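Local atomic coordinates of cpftsy (Physcomitrella patens, PDB entry 4AK9), a protein that probably serves as the chloroplast receptor for the signal recognition particle, a GTPase of the SIMIBI class acting in protein transport to the thylakoid membrane. Residues I96-Q110 with V281-F294. Residues are numbered along the deposited sequence; the frame is centred on the assembly and turned at random.
Sequences IFKLLTERVTTTELQ and VVSVVDELSIPVKF
K293 runs with an extended chain alongside the backbone of T106–E108, its CG 3.4 Å from T107 O. The chain ends in a hydrogen bond from K293 NZ to E108 O (3.0 Å). The bond is not aimed at a lone pair: the ammonium stands above the carbonyl plane, 37° out of it. A water accepts from the same NZ and donates to T106 O, and E238 adds a salt bridge, so this buried charge is well supplied with acceptors. Next along the strand, F294 meets L109 at the ring edge, with L109 CD1 in the ring plane, 3.9 Å from F294 CZ.

Further back, V104 wedges its CG1 against the turn at S289–P291 and meets V285 CG1 at 3.7 Å. V104 CG1 is turned beside its own backbone N (chi1 -72°), which points it at the S289–I290 peptide, while V104 CB rests near P291 CD. These contacts lay the linker between the helical-bundle (N) region and the P-loop GTPase (G) region of an SRP-type GTPase along the end of helix 280–288 and the start of strand 292–296, as in the NG architecture of this family.

On the helical side, helix 85–101 packs on helix 280–288; the axes of 96–101 and 281–288 approach to 8.9 Å at 49°. L100 pushes CD2 over V282 CA and against V285 CG2, crossing V285 at about a right angle; F312 of helix 309–316 also touches L100. At the outer border S289 CB sits 3.7 Å above the plane of the R103 guanidinium, over its centre, the arginine chain being bent at chi2.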
loop_
_atom_site.group_PDB
_atom_site.type_symbol
_atom_site.label_atom_id
_atom_site.label_comp_id
_atom_site.label_asym_id
_atom_site.label_seq_id
_atom_site.Cartn_x
_atom_site.Cartn_y
_atom_site.Cartn_z
ATOM N N ILE A 96 -8.834 -16.824 3.888
ATOM C CA ILE A 96 -8.727 -15.534 4.564
ATOM C C ILE A 96 -9.209 -15.670 5.997
ATOM O O ILE A 96 -8.581 -15.174 6.926
ATOM C CB ILE A 96 -9.478 -14.406 3.811
ATOM C CG1 ILE A 96 -8.777 -14.158 2.482
ATOM C CG2 ILE A 96 -9.493 -13.121 4.659
ATOM C CD1 ILE A 96 -9.584 -13.333 1.485
ATOM N N PHE A 97 -10.318 -16.378 6.196
ATOM C CA PHE A 97 -10.774 -16.652 7.550
ATOM C C PHE A 97 -9.710 -17.379 8.383
ATOM O O PHE A 97 -9.474 -17.039 9.531
ATOM C CB PHE A 97 -12.075 -17.458 7.532
ATOM C CG PHE A 97 -12.567 -17.815 8.897
ATOM C CD1 PHE A 97 -13.278 -16.899 9.640
ATOM C CD2 PHE A 97 -12.291 -19.061 9.451
ATOM C CE1 PHE A 97 -13.717 -17.221 10.922
ATOM C CE2 PHE A 97 -12.744 -19.388 10.718
ATOM C CZ PHE A 97 -13.455 -18.463 11.454
ATOM N N LYS A 98 -9.059 -18.381 7.799
ATOM C CA LYS A 98 -8.013 -19.094 8.531
ATOM C C LYS A 98 -6.839 -18.216 8.921
ATOM O O LYS A 98 -6.368 -18.286 10.056
ATOM C CB LYS A 98 -7.534 -20.301 7.723
ATOM C CG LYS A 98 -8.598 -21.364 7.660
ATOM C CD LYS A 98 -8.169 -22.587 6.864
ATOM C CE LYS A 98 -7.053 -23.370 7.567
ATOM N NZ LYS A 98 -5.674 -22.849 7.295
ATOM N N LEU A 99 -6.366 -17.396 7.983
ATOM C CA LEU A 99 -5.258 -16.495 8.271
ATOM C C LEU A 99 -5.621 -15.572 9.418
ATOM O O LEU A 99 -4.756 -15.226 10.221
ATOM C CB LEU A 99 -4.933 -15.633 7.061
ATOM C CG LEU A 99 -4.150 -16.280 5.931
ATOM C CD1 LEU A 99 -3.630 -15.154 5.029
ATOM C CD2 LEU A 99 -2.992 -17.092 6.503
ATOM N N LEU A 100 -6.899 -15.177 9.504
ATOM C CA LEU A 100 -7.345 -14.244 10.557
ATOM C C LEU A 100 -7.485 -14.868 11.943
ATOM O O LEU A 100 -7.558 -14.167 12.944
ATOM C CB LEU A 100 -8.665 -13.543 10.156
ATOM C CG LEU A 100 -8.564 -12.451 9.069
ATOM C CD1 LEU A 100 -9.989 -12.155 8.502
ATOM C CD2 LEU A 100 -7.954 -11.175 9.657
ATOM N N THR A 101 -7.532 -16.195 12.005
ATOM C CA THR A 101 -7.925 -16.850 13.235
ATOM C C THR A 101 -6.980 -17.954 13.735
ATOM O O THR A 101 -7.013 -18.300 14.912
ATOM C CB THR A 101 -9.306 -17.522 13.047
ATOM O OG1 THR A 101 -9.246 -18.390 11.896
ATOM C CG2 THR A 101 -10.412 -16.479 12.838
ATOM N N GLU A 102 -6.200 -18.561 12.852
ATOM C CA GLU A 102 -5.437 -19.752 13.259
ATOM C C GLU A 102 -4.311 -19.489 14.264
ATOM O O GLU A 102 -3.958 -20.392 15.037
ATOM C CB GLU A 102 -4.863 -20.454 12.026
ATOM C CG GLU A 102 -3.724 -19.655 11.371
ATOM C CD GLU A 102 -3.483 -20.043 9.915
ATOM O OE1 GLU A 102 -3.977 -21.120 9.490
ATOM O OE2 GLU A 102 -2.787 -19.279 9.197
ATOM N N ARG A 103 -3.751 -18.278 14.275
ATOM C CA ARG A 103 -2.568 -18.011 15.083
ATOM C C ARG A 103 -2.828 -17.051 16.263
ATOM O O ARG A 103 -2.208 -17.181 17.336
ATOM C CB ARG A 103 -1.429 -17.493 14.170
ATOM C CG ARG A 103 -0.248 -16.829 14.920
ATOM C CD ARG A 103 0.570 -17.829 15.819
ATOM N NE ARG A 103 1.743 -17.159 16.381
ATOM C CZ ARG A 103 1.704 -16.399 17.472
ATOM N NH1 ARG A 103 0.559 -16.239 18.123
ATOM N NH2 ARG A 103 2.799 -15.795 17.928
ATOM N N VAL A 104 -3.758 -16.104 16.109
ATOM C CA VAL A 104 -3.910 -15.071 17.129
ATOM C C VAL A 104 -4.756 -15.476 18.309
ATOM O O VAL A 104 -5.573 -16.414 18.244
ATOM C CB VAL A 104 -4.497 -13.737 16.543
ATOM C CG1 VAL A 104 -3.435 -13.047 15.687
ATOM C CG2 VAL A 104 -5.772 -14.043 15.732
ATOM N N THR A 105 -4.552 -14.758 19.406
ATOM C CA THR A 105 -5.395 -14.916 20.574
ATOM C C THR A 105 -6.754 -14.250 20.330
ATOM O O THR A 105 -6.973 -13.615 19.291
ATOM C CB THR A 105 -4.718 -14.315 21.812
ATOM O OG1 THR A 105 -4.276 -12.982 21.506
ATOM C CG2 THR A 105 -3.517 -15.161 22.203
ATOM N N THR A 106 -7.667 -14.410 21.281
ATOM C CA THR A 106 -9.020 -13.886 21.133
ATOM C C THR A 106 -9.101 -12.369 20.842
ATOM O O THR A 106 -8.270 -11.567 21.303
ATOM C CB THR A 106 -9.844 -14.181 22.393
ATOM O OG1 THR A 106 -11.160 -13.659 22.228
ATOM C CG2 THR A 106 -9.206 -13.537 23.621
ATOM N N THR A 107 -10.100 -11.987 20.058
ATOM C CA THR A 107 -10.326 -10.577 19.749
ATOM C C THR A 107 -10.931 -9.836 20.941
ATOM O O THR A 107 -10.979 -8.587 20.960
ATOM C CB THR A 107 -11.273 -10.418 18.529
ATOM O OG1 THR A 107 -12.526 -11.083 18.807
ATOM C CG2 THR A 107 -10.651 -11.029 17.296
ATOM N N GLU A 108 -11.446 -10.593 21.908
ATOM C CA GLU A 108 -12.094 -9.987 23.069
ATOM C C GLU A 108 -11.126 -9.234 23.955
ATOM O O GLU A 108 -9.958 -9.613 24.093
ATOM C CB GLU A 108 -12.770 -11.049 23.958
ATOM C CG GLU A 108 -13.837 -11.898 23.258
ATOM C CD GLU A 108 -15.150 -11.146 23.039
ATOM O OE1 GLU A 108 -15.530 -10.317 23.909
ATOM O OE2 GLU A 108 -15.806 -11.392 21.993
ATOM N N LEU A 109 -11.626 -8.184 24.605
ATOM C CA LEU A 109 -10.827 -7.530 25.637
ATOM C C LEU A 109 -10.721 -8.462 26.848
ATOM O O LEU A 109 -11.696 -9.131 27.216
ATOM C CB LEU A 109 -11.465 -6.218 26.051
ATOM C CG LEU A 109 -11.484 -5.170 24.949
ATOM C CD1 LEU A 109 -12.236 -3.955 25.433
ATOM C CD2 LEU A 109 -10.065 -4.803 24.533
ATOM N N GLN A 110 -9.541 -8.515 27.454
ATOM C CA GLN A 110 -9.283 -9.404 28.584
ATOM C C GLN A 110 -9.218 -8.559 29.829
ATOM O O GLN A 110 -8.171 -7.989 30.165
ATOM C CB GLN A 110 -7.940 -10.117 28.412
ATOM C CG GLN A 110 -7.757 -10.818 27.078
ATOM C CD GLN A 110 -8.541 -12.106 26.995
ATOM O OE1 GLN A 110 -8.080 -13.164 27.445
ATOM N NE2 GLN A 110 -9.735 -12.030 26.418
ATOM N N VAL A 281 -6.199 -5.120 7.107
ATOM C CA VAL A 281 -6.615 -5.875 8.293
ATOM C C VAL A 281 -6.002 -7.286 8.301
ATOM O O VAL A 281 -5.510 -7.773 9.341
ATOM C CB VAL A 281 -8.146 -5.966 8.364
ATOM C CG1 VAL A 281 -8.602 -6.879 9.513
ATOM C CG2 VAL A 281 -8.739 -4.571 8.515
ATOM N N VAL A 282 -6.071 -7.965 7.167
ATOM C CA VAL A 282 -5.548 -9.321 7.073
ATOM C C VAL A 282 -4.035 -9.323 7.153
ATOM O O VAL A 282 -3.430 -10.117 7.873
ATOM C CB VAL A 282 -6.031 -9.985 5.746
ATOM C CG1 VAL A 282 -5.545 -11.460 5.683
ATOM C CG2 VAL A 282 -7.540 -9.889 5.671
ATOM N N SER A 283 -3.419 -8.392 6.450
ATOM C CA SER A 283 -1.965 -8.308 6.424
ATOM C C SER A 283 -1.373 -8.052 7.794
ATOM O O SER A 283 -0.338 -8.628 8.148
ATOM C CB SER A 283 -1.533 -7.199 5.479
ATOM O OG SER A 283 -2.014 -7.476 4.147
ATOM N N VAL A 284 -2.002 -7.164 8.565
ATOM C CA VAL A 284 -1.462 -6.869 9.898
ATOM C C VAL A 284 -1.585 -8.073 10.837
ATOM O O VAL A 284 -0.654 -8.394 11.576
ATOM C CB VAL A 284 -2.019 -5.523 10.506
ATOM C CG1 VAL A 284 -3.385 -5.701 11.084
ATOM C CG2 VAL A 284 -1.102 -5.046 11.634
ATOM N N VAL A 285 -2.696 -8.785 10.774
ATOM C CA VAL A 285 -2.869 -9.971 11.626
ATOM C C VAL A 285 -1.872 -11.051 11.205
ATOM O O VAL A 285 -1.201 -11.648 12.045
ATOM C CB VAL A 285 -4.305 -10.492 11.560
ATOM C CG1 VAL A 285 -4.422 -11.861 12.311
ATOM C CG2 VAL A 285 -5.251 -9.458 12.177
ATOM N N ASP A 286 -1.761 -11.269 9.894
ATOM C CA ASP A 286 -0.834 -12.252 9.331
ATOM C C ASP A 286 0.630 -11.962 9.675
ATOM O O ASP A 286 1.368 -12.850 10.149
ATOM C CB ASP A 286 -1.021 -12.336 7.812
ATOM C CG ASP A 286 -0.103 -13.372 7.170
ATOM O OD1 ASP A 286 0.103 -14.454 7.784
ATOM O OD2 ASP A 286 0.448 -13.089 6.074
ATOM N N GLU A 287 1.069 -10.724 9.474
ATOM C CA GLU A 287 2.460 -10.379 9.679
ATOM C C GLU A 287 2.845 -10.238 11.133
ATOM O O GLU A 287 3.978 -10.586 11.489
ATOM C CB GLU A 287 2.819 -9.072 8.946
ATOM C CG GLU A 287 2.830 -9.184 7.397
ATOM C CD GLU A 287 4.040 -9.956 6.875
ATOM O OE1 GLU A 287 5.151 -9.795 7.447
ATOM O OE2 GLU A 287 3.885 -10.742 5.906
ATOM N N LEU A 288 1.941 -9.727 11.982
ATOM C CA LEU A 288 2.314 -9.396 13.374
ATOM C C LEU A 288 1.850 -10.413 14.414
ATOM O O LEU A 288 2.295 -10.383 15.587
ATOM C CB LEU A 288 1.853 -7.968 13.801
ATOM C CG LEU A 288 2.341 -6.733 12.993
ATOM C CD1 LEU A 288 2.684 -5.599 13.944
ATOM C CD2 LEU A 288 3.534 -7.011 12.092
ATOM N N SER A 289 0.972 -11.333 14.004
ATOM C CA SER A 289 0.466 -12.369 14.902
ATOM C C SER A 289 -0.174 -11.790 16.172
ATOM O O SER A 289 -0.064 -12.383 17.256
ATOM C CB SER A 289 1.606 -13.358 15.267
ATOM O OG SER A 289 2.248 -13.870 14.081
ATOM N N ILE A 290 -0.853 -10.642 16.034
ATOM C CA ILE A 290 -1.552 -9.956 17.129
ATOM C C ILE A 290 -2.931 -9.607 16.578
ATOM O O ILE A 290 -3.036 -9.182 15.403
ATOM C CB ILE A 290 -0.817 -8.652 17.483
ATOM C CG1 ILE A 290 0.526 -8.976 18.165
ATOM C CG2 ILE A 290 -1.668 -7.743 18.402
ATOM C CD1 ILE A 290 1.441 -7.779 18.166
ATOM N N PRO A 291 -4.002 -9.894 17.355
ATOM C CA PRO A 291 -5.338 -9.720 16.770
ATOM C C PRO A 291 -5.733 -8.251 16.570
ATOM O O PRO A 291 -5.285 -7.331 17.277
ATOM C CB PRO A 291 -6.258 -10.391 17.814
ATOM C CG PRO A 291 -5.517 -10.202 19.130
ATOM C CD PRO A 291 -4.063 -10.433 18.730
ATOM N N VAL A 292 -6.542 -8.025 15.547
ATOM C CA VAL A 292 -7.287 -6.766 15.433
ATOM C C VAL A 292 -8.505 -6.937 16.355
ATOM O O VAL A 292 -9.228 -7.943 16.254
ATOM C CB VAL A 292 -7.739 -6.519 13.972
ATOM C CG1 VAL A 292 -8.793 -5.389 13.934
ATOM C CG2 VAL A 292 -6.529 -6.157 13.090
ATOM N N LYS A 293 -8.717 -5.991 17.277
ATOM C CA LYS A 293 -9.778 -6.128 18.264
ATOM C C LYS A 293 -11.005 -5.255 17.963
ATOM O O LYS A 293 -12.139 -5.643 18.302
ATOM C CB LYS A 293 -9.237 -5.840 19.683
ATOM C CG LYS A 293 -8.196 -6.894 20.142
ATOM C CD LYS A 293 -8.046 -7.000 21.677
ATOM C CE LYS A 293 -7.303 -8.334 21.975
ATOM N NZ LYS A 293 -7.236 -8.681 23.420
ATOM N N PHE A 294 -10.771 -4.101 17.340
ATOM C CA PHE A 294 -11.853 -3.205 16.869
ATOM C C PHE A 294 -11.534 -2.645 15.482
ATOM O O PHE A 294 -10.345 -2.438 15.135
ATOM C CB PHE A 294 -12.027 -2.030 17.837
ATOM C CG PHE A 294 -12.483 -2.453 19.207
ATOM C CD1 PHE A 294 -11.553 -2.808 20.185
ATOM C CD2 PHE A 294 -13.829 -2.513 19.508
ATOM C CE1 PHE A 294 -11.980 -3.211 21.456
ATOM C CE2 PHE A 294 -14.269 -2.930 20.790
ATOM C CZ PHE A 294 -13.326 -3.278 21.754
HETATM O O HOH W 1 2.112 -12.715 19.169
HETATM O O HOH W 2 -1.801 -13.348 19.347
HETATM O O HOH W 3 -6.245 -11.434 23.122
HETATM O O HOH W 4 -13.097 -6.923 20.519
#